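Local atomic coordinates of putative phosphinothricin acetyltransferase YwnH (Bacillus subtilis, PDB entry 1VHS), a protein that probably transfers an acetyl group from acetyl-CoA to the amino group of phosphinothricin, which would inactivate this antibiotic and herbicide. Residues Y101-Q104 and E105-I109; R6-E9 and H10-E14. All blocks are in the same frame, centred on the assembly; numbering follows the deposited sequence.

Contact 1 of 2, residues Y101-Q104 and E105-I109; sequences YLLQ and EALRI
Tyr-101 and Glu-105 meet one helical turn apart: CG of Glu-105 sits over one face of the tyrosine ring, 3.9 Å from the ring centroid and somewhat toward the rim, a CH-pi contact. Glu-105 is modelled in two conformers, and its side-chain contacts given here are those of one of them. The carboxylate follows the ring, its plane turned 26° from it, with Glu-105 OE2 3.7 Å from Tyr-101 CE1. With chi1 of -179° Tyr-101 sends its ring forward along the helix, and Glu-105, bent at chi2, lays CG over it. From the neighbouring position Gln-104 runs alongside and offers NE2 to Glu-105 OE2 in a weak hydrogen bond of 3.5 Å. In this conformer Arg-108, folded at chi3, grips Glu-105 OE1 side-on, with NE at 2.8 Å and NH1 at 3.1 Å, both reaching this one atom in the guanidinium plane. On another side of the helix Leu-103 CG packs on Leu-107 CD1 at 4.0 Å, and both leucines reach His-136. Beneath all this run the i to i+4 backbone bonds, Glu-105 N to Tyr-101 O through Arg-108 N to Gln-104 O. Leu-102 and Ala-106 press on strands 64-72 and 82-89. This is the helix of the beta-alpha-beta unit 82-89, 98-109, 117-123 in the GNAT fold, whose first turn, Val-98 to Ser-100, belongs to the predicted acetyl-CoA-binding segment 96-100.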
loop_
_atom_site.group_PDB
_atom_site.type_symbol
_atom_site.label_atom_id
_atom_site.label_comp_id
_atom_site.label_asym_id
_atom_site.label_seq_id
_atom_site.Cartn_x
_atom_site.Cartn_y
_atom_site.Cartn_z
ATOM N N TYR A 101 -9.764 7.778 -3.517
ATOM C CA TYR A 101 -10.729 7.244 -2.571
ATOM C C TYR A 101 -10.060 6.355 -1.528
ATOM O O TYR A 101 -10.331 6.476 -0.336
ATOM C CB TYR A 101 -11.804 6.443 -3.303
ATOM C CG TYR A 101 -12.845 5.881 -2.368
ATOM C CD1 TYR A 101 -13.760 6.719 -1.730
ATOM C CD2 TYR A 101 -12.892 4.518 -2.087
ATOM C CE1 TYR A 101 -14.692 6.213 -0.833
ATOM C CE2 TYR A 101 -13.822 4.000 -1.189
ATOM C CZ TYR A 101 -14.717 4.853 -0.566
ATOM O OH TYR A 101 -15.635 4.349 0.326
ATOM N N LEU A 102 -9.188 5.459 -1.980
ATOM C CA LEU A 102 -8.499 4.548 -1.069
ATOM C C LEU A 102 -7.629 5.271 -0.049
ATOM O O LEU A 102 -7.614 4.907 1.132
ATOM C CB LEU A 102 -7.649 3.550 -1.864
ATOM C CG LEU A 102 -8.451 2.647 -2.806
ATOM C CD1 LEU A 102 -7.515 1.766 -3.621
ATOM C CD2 LEU A 102 -9.406 1.791 -1.983
ATOM N N LEU A 103 -6.899 6.291 -0.488
ATOM C CA LEU A 103 -6.047 7.022 0.445
ATOM C C LEU A 103 -6.910 7.743 1.468
ATOM O O LEU A 103 -6.599 7.747 2.652
ATOM C CB LEU A 103 -5.150 8.028 -0.292
ATOM C CG LEU A 103 -4.171 8.819 0.591
ATOM C CD1 LEU A 103 -3.383 7.875 1.505
ATOM C CD2 LEU A 103 -3.219 9.617 -0.295
ATOM N N GLN A 104 -8.003 8.347 1.013
ATOM C CA GLN A 104 -8.895 9.053 1.925
ATOM C C GLN A 104 -9.408 8.095 2.999
ATOM O O GLN A 104 -9.424 8.434 4.179
ATOM C CB GLN A 104 -10.064 9.671 1.152
ATOM C CG GLN A 104 -11.118 10.326 2.034
ATOM C CD GLN A 104 -12.276 10.889 1.230
ATOM O OE1 GLN A 104 -12.115 11.853 0.480
ATOM N NE2 GLN A 104 -13.451 10.279 1.374
ATOM N N GLU A 105 -9.811 6.892 2.593
ATOM C CA GLU A 105 -10.300 5.899 3.548
ATOM C C GLU A 105 -9.184 5.446 4.485
ATOM O O GLU A 105 -9.402 5.272 5.679
ATOM C CB GLU A 105 -10.883 4.689 2.815
ATOM C CG GLU A 105 -12.202 4.979 2.118
ATOM C CD GLU A 105 -13.113 5.872 2.955
ATOM O OE1 GLU A 105 -13.503 5.460 4.067
ATOM O OE2 GLU A 105 -13.431 6.995 2.505
ATOM N N ALA A 106 -7.988 5.250 3.943
ATOM C CA ALA A 106 -6.862 4.835 4.768
ATOM C C ALA A 106 -6.635 5.879 5.860
ATOM O O ALA A 106 -6.419 5.540 7.027
ATOM C CB ALA A 106 -5.599 4.681 3.906
ATOM N N LEU A 107 -6.710 7.151 5.478
ATOM C CA LEU A 107 -6.502 8.250 6.415
ATOM C C LEU A 107 -7.611 8.402 7.452
ATOM O O LEU A 107 -7.369 8.878 8.560
ATOM C CB LEU A 107 -6.304 9.565 5.647
ATOM C CG LEU A 107 -4.964 9.682 4.903
ATOM C CD1 LEU A 107 -4.982 10.885 3.960
ATOM C CD2 LEU A 107 -3.836 9.809 5.913
ATOM N N ARG A 108 -8.827 8.007 7.097
ATOM C CA ARG A 108 -9.937 8.074 8.038
ATOM C C ARG A 108 -9.724 6.977 9.077
ATOM O O ARG A 108 -9.928 7.175 10.276
ATOM C CB ARG A 108 -11.269 7.839 7.312
ATOM C CG ARG A 108 -12.466 7.673 8.246
ATOM C CD ARG A 108 -13.763 7.412 7.477
ATOM N NE ARG A 108 -13.776 6.123 6.786
ATOM C CZ ARG A 108 -13.914 4.943 7.387
ATOM N NH1 ARG A 108 -13.914 3.827 6.669
ATOM N NH2 ARG A 108 -14.058 4.872 8.703
ATOM N N ILE A 109 -9.293 5.820 8.597
ATOM C CA ILE A 109 -9.067 4.660 9.445
ATOM C C ILE A 109 -7.852 4.743 10.365
ATOM O O ILE A 109 -7.945 4.424 11.547
ATOM C CB ILE A 109 -8.952 3.392 8.569
ATOM C CG1 ILE A 109 -10.324 3.058 7.976
ATOM C CG2 ILE A 109 -8.381 2.232 9.373
ATOM C CD1 ILE A 109 -10.306 1.868 7.018
#

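Contact 2 of 2, residues R6-E9 and H10-E14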
loop_
_atom_site.group_PDB
_atom_site.type_symbol
_atom_site.label_atom_id
_atom_site.label_comp_id
_atom_site.label_asym_id
_atom_site.label_seq_id
_atom_site.Cartn_x
_atom_site.Cartn_y
_atom_site.Cartn_z
ATOM N N ARG A 6 -13.820 -3.506 3.367
ATOM C CA ARG A 6 -14.070 -4.455 4.445
ATOM C C ARG A 6 -12.751 -5.138 4.794
ATOM O O ARG A 6 -11.821 -5.150 3.987
ATOM C CB ARG A 6 -15.086 -5.517 4.012
ATOM C CG ARG A 6 -14.608 -6.391 2.871
ATOM C CD ARG A 6 -15.603 -7.511 2.570
ATOM N NE ARG A 6 -15.249 -8.259 1.363
ATOM C CZ ARG A 6 -14.291 -9.182 1.289
ATOM N NH1 ARG A 6 -13.568 -9.493 2.356
ATOM N NH2 ARG A 6 -14.056 -9.797 0.138
ATOM N N LEU A 7 -12.663 -5.698 5.997
ATOM C CA LEU A 7 -11.463 -6.404 6.413
ATOM C C LEU A 7 -11.231 -7.613 5.503
ATOM O O LEU A 7 -12.174 -8.324 5.137
ATOM C CB LEU A 7 -11.600 -6.869 7.864
ATOM C CG LEU A 7 -11.547 -5.769 8.928
ATOM C CD1 LEU A 7 -12.108 -6.277 10.247
ATOM C CD2 LEU A 7 -10.100 -5.308 9.096
ATOM N N ALA A 8 -9.978 -7.839 5.126
ATOM C CA ALA A 8 -9.634 -8.968 4.269
ATOM C C ALA A 8 -9.870 -10.288 4.994
ATOM O O ALA A 8 -9.829 -10.354 6.226
ATOM C CB ALA A 8 -8.163 -8.875 3.832
ATOM N N GLU A 9 -10.107 -11.334 4.212
ATOM C CA GLU A 9 -10.345 -12.671 4.737
ATOM C C GLU A 9 -9.429 -13.625 3.983
ATOM O O GLU A 9 -8.920 -13.289 2.911
ATOM C CB GLU A 9 -11.811 -13.053 4.520
ATOM C CG GLU A 9 -12.752 -11.906 4.828
ATOM C CD GLU A 9 -14.210 -12.245 4.607
ATOM O OE1 GLU A 9 -14.553 -12.789 3.534
ATOM O OE2 GLU A 9 -15.014 -11.945 5.510
ATOM N N HIS A 10 -9.230 -14.816 4.529
ATOM C CA HIS A 10 -8.354 -15.791 3.893
ATOM C C HIS A 10 -8.679 -16.059 2.424
ATOM O O HIS A 10 -7.771 -16.133 1.595
ATOM C CB HIS A 10 -8.369 -17.107 4.674
ATOM C CG HIS A 10 -7.344 -18.093 4.206
ATOM N ND1 HIS A 10 -7.339 -18.613 2.929
ATOM C CD2 HIS A 10 -6.277 -18.638 4.837
ATOM C CE1 HIS A 10 -6.315 -19.435 2.794
ATOM N NE2 HIS A 10 -5.654 -19.468 3.937
ATOM N N ARG A 11 -9.962 -16.196 2.090
ATOM C CA ARG A 11 -10.337 -16.468 0.707
ATOM C C ARG A 11 -10.000 -15.313 -0.230
ATOM O O ARG A 11 -10.125 -15.444 -1.446
ATOM C CB ARG A 11 -11.833 -16.816 0.601
ATOM C CG ARG A 11 -12.782 -15.669 0.877
ATOM C CD ARG A 11 -14.188 -16.184 1.181
ATOM N NE ARG A 11 -14.908 -16.674 0.009
ATOM C CZ ARG A 11 -15.604 -15.899 -0.819
ATOM N NH1 ARG A 11 -15.668 -14.592 -0.609
ATOM N NH2 ARG A 11 -16.264 -16.431 -1.842
ATOM N N ASP A 12 -9.559 -14.189 0.334
ATOM C CA ASP A 12 -9.188 -13.017 -0.460
ATOM C C ASP A 12 -7.717 -13.038 -0.884
ATOM O O ASP A 12 -7.321 -12.299 -1.785
ATOM C CB ASP A 12 -9.431 -11.732 0.338
ATOM C CG ASP A 12 -10.895 -11.500 0.647
ATOM O OD1 ASP A 12 -11.181 -10.881 1.692
ATOM O OD2 ASP A 12 -11.749 -11.918 -0.157
ATOM N N LEU A 13 -6.909 -13.869 -0.233
ATOM C CA LEU A 13 -5.479 -13.933 -0.559
ATOM C C LEU A 13 -5.224 -14.065 -2.056
ATOM O O LEU A 13 -4.373 -13.374 -2.610
ATOM C CB LEU A 13 -4.806 -15.090 0.186
ATOM C CG LEU A 13 -3.299 -15.235 -0.064
ATOM C CD1 LEU A 13 -2.582 -13.951 0.347
ATOM C CD2 LEU A 13 -2.758 -16.424 0.712
ATOM N N GLU A 14 -5.965 -14.954 -2.714
ATOM C CA GLU A 14 -5.823 -15.165 -4.153
ATOM C C GLU A 14 -5.987 -13.870 -4.957
ATOM O O GLU A 14 -5.159 -13.550 -5.818
ATOM C CB GLU A 14 -6.842 -16.224 -4.618
ATOM C CG GLU A 14 -7.191 -16.189 -6.100
ATOM C CD GLU A 14 -8.253 -15.154 -6.422
ATOM O OE1 GLU A 14 -9.383 -15.278 -5.904
ATOM O OE2 GLU A 14 -7.959 -14.214 -7.191
#
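Arg-11 and Glu-9 run side by side and point the same way, just after His-10, whose side chain touches Met-42 of helix 42-46. They meet through Arg-11 CD and Glu-9 OE1, 4.1 Å apart, with carboxylate and guanidinium planes 76° apart and their charged ends not in contact. Asp-12 carries the contact. Its CG stands beside its own backbone N (chi1 -65°), which turns the carboxylate back toward the incoming chain. There Arg-6 grips it end-on: NH1 gives to Asp-12 OD1 at 2.8 Å and NH2 to Asp-12 OD2 at 3.1 Å, both on the syn side, although the two planes are 41° apart. Asp-12 OD1 also accepts the backbone N of Glu-9 at 2.8 Å, from above the carboxylate plane. In return, Asp-12 N binds Glu-9 O at 2.8 Å. With Glu-9 OE1 4.3 Å from Asp-12 OD1, the two acids probably depend on Arg-6 to offset their charges; Glu-9 adds only a long ionic contact to Arg-6 NH1. Arg-6 has a further acidic partner: its NE makes a salt bridge to Glu-58, tying the group to strand 54-58. Leu-13, in the helix, packs on Met-42 and Phe-45. A salt-bridge network of Arg-6, Glu-9 and Asp-12 thus braces the turn from the edge strand 4-7 into helix 13-24 of the GNAT domain.

Both contacts are local, but contact 1 is the more buried and contact 2 the more exposed, with Asp-12 as its buried acid. Each places an acidic side chain in the grip of an arginine, for Glu-105 in one of its two conformers, yet they join different elements and do not touch: their nearest atoms are about 7 Å apart. Contact 1 stays within one helix, where regular backbone bonds set the spacing and the arginine comes from three residues later. Its apolar side faces the sheet near the predicted cofactor site. Contact 2 lies farther from the chain centre, at a change from strand to helix. There the aspartate engages backbone as well as charge, and its arginine belongs to an edge strand.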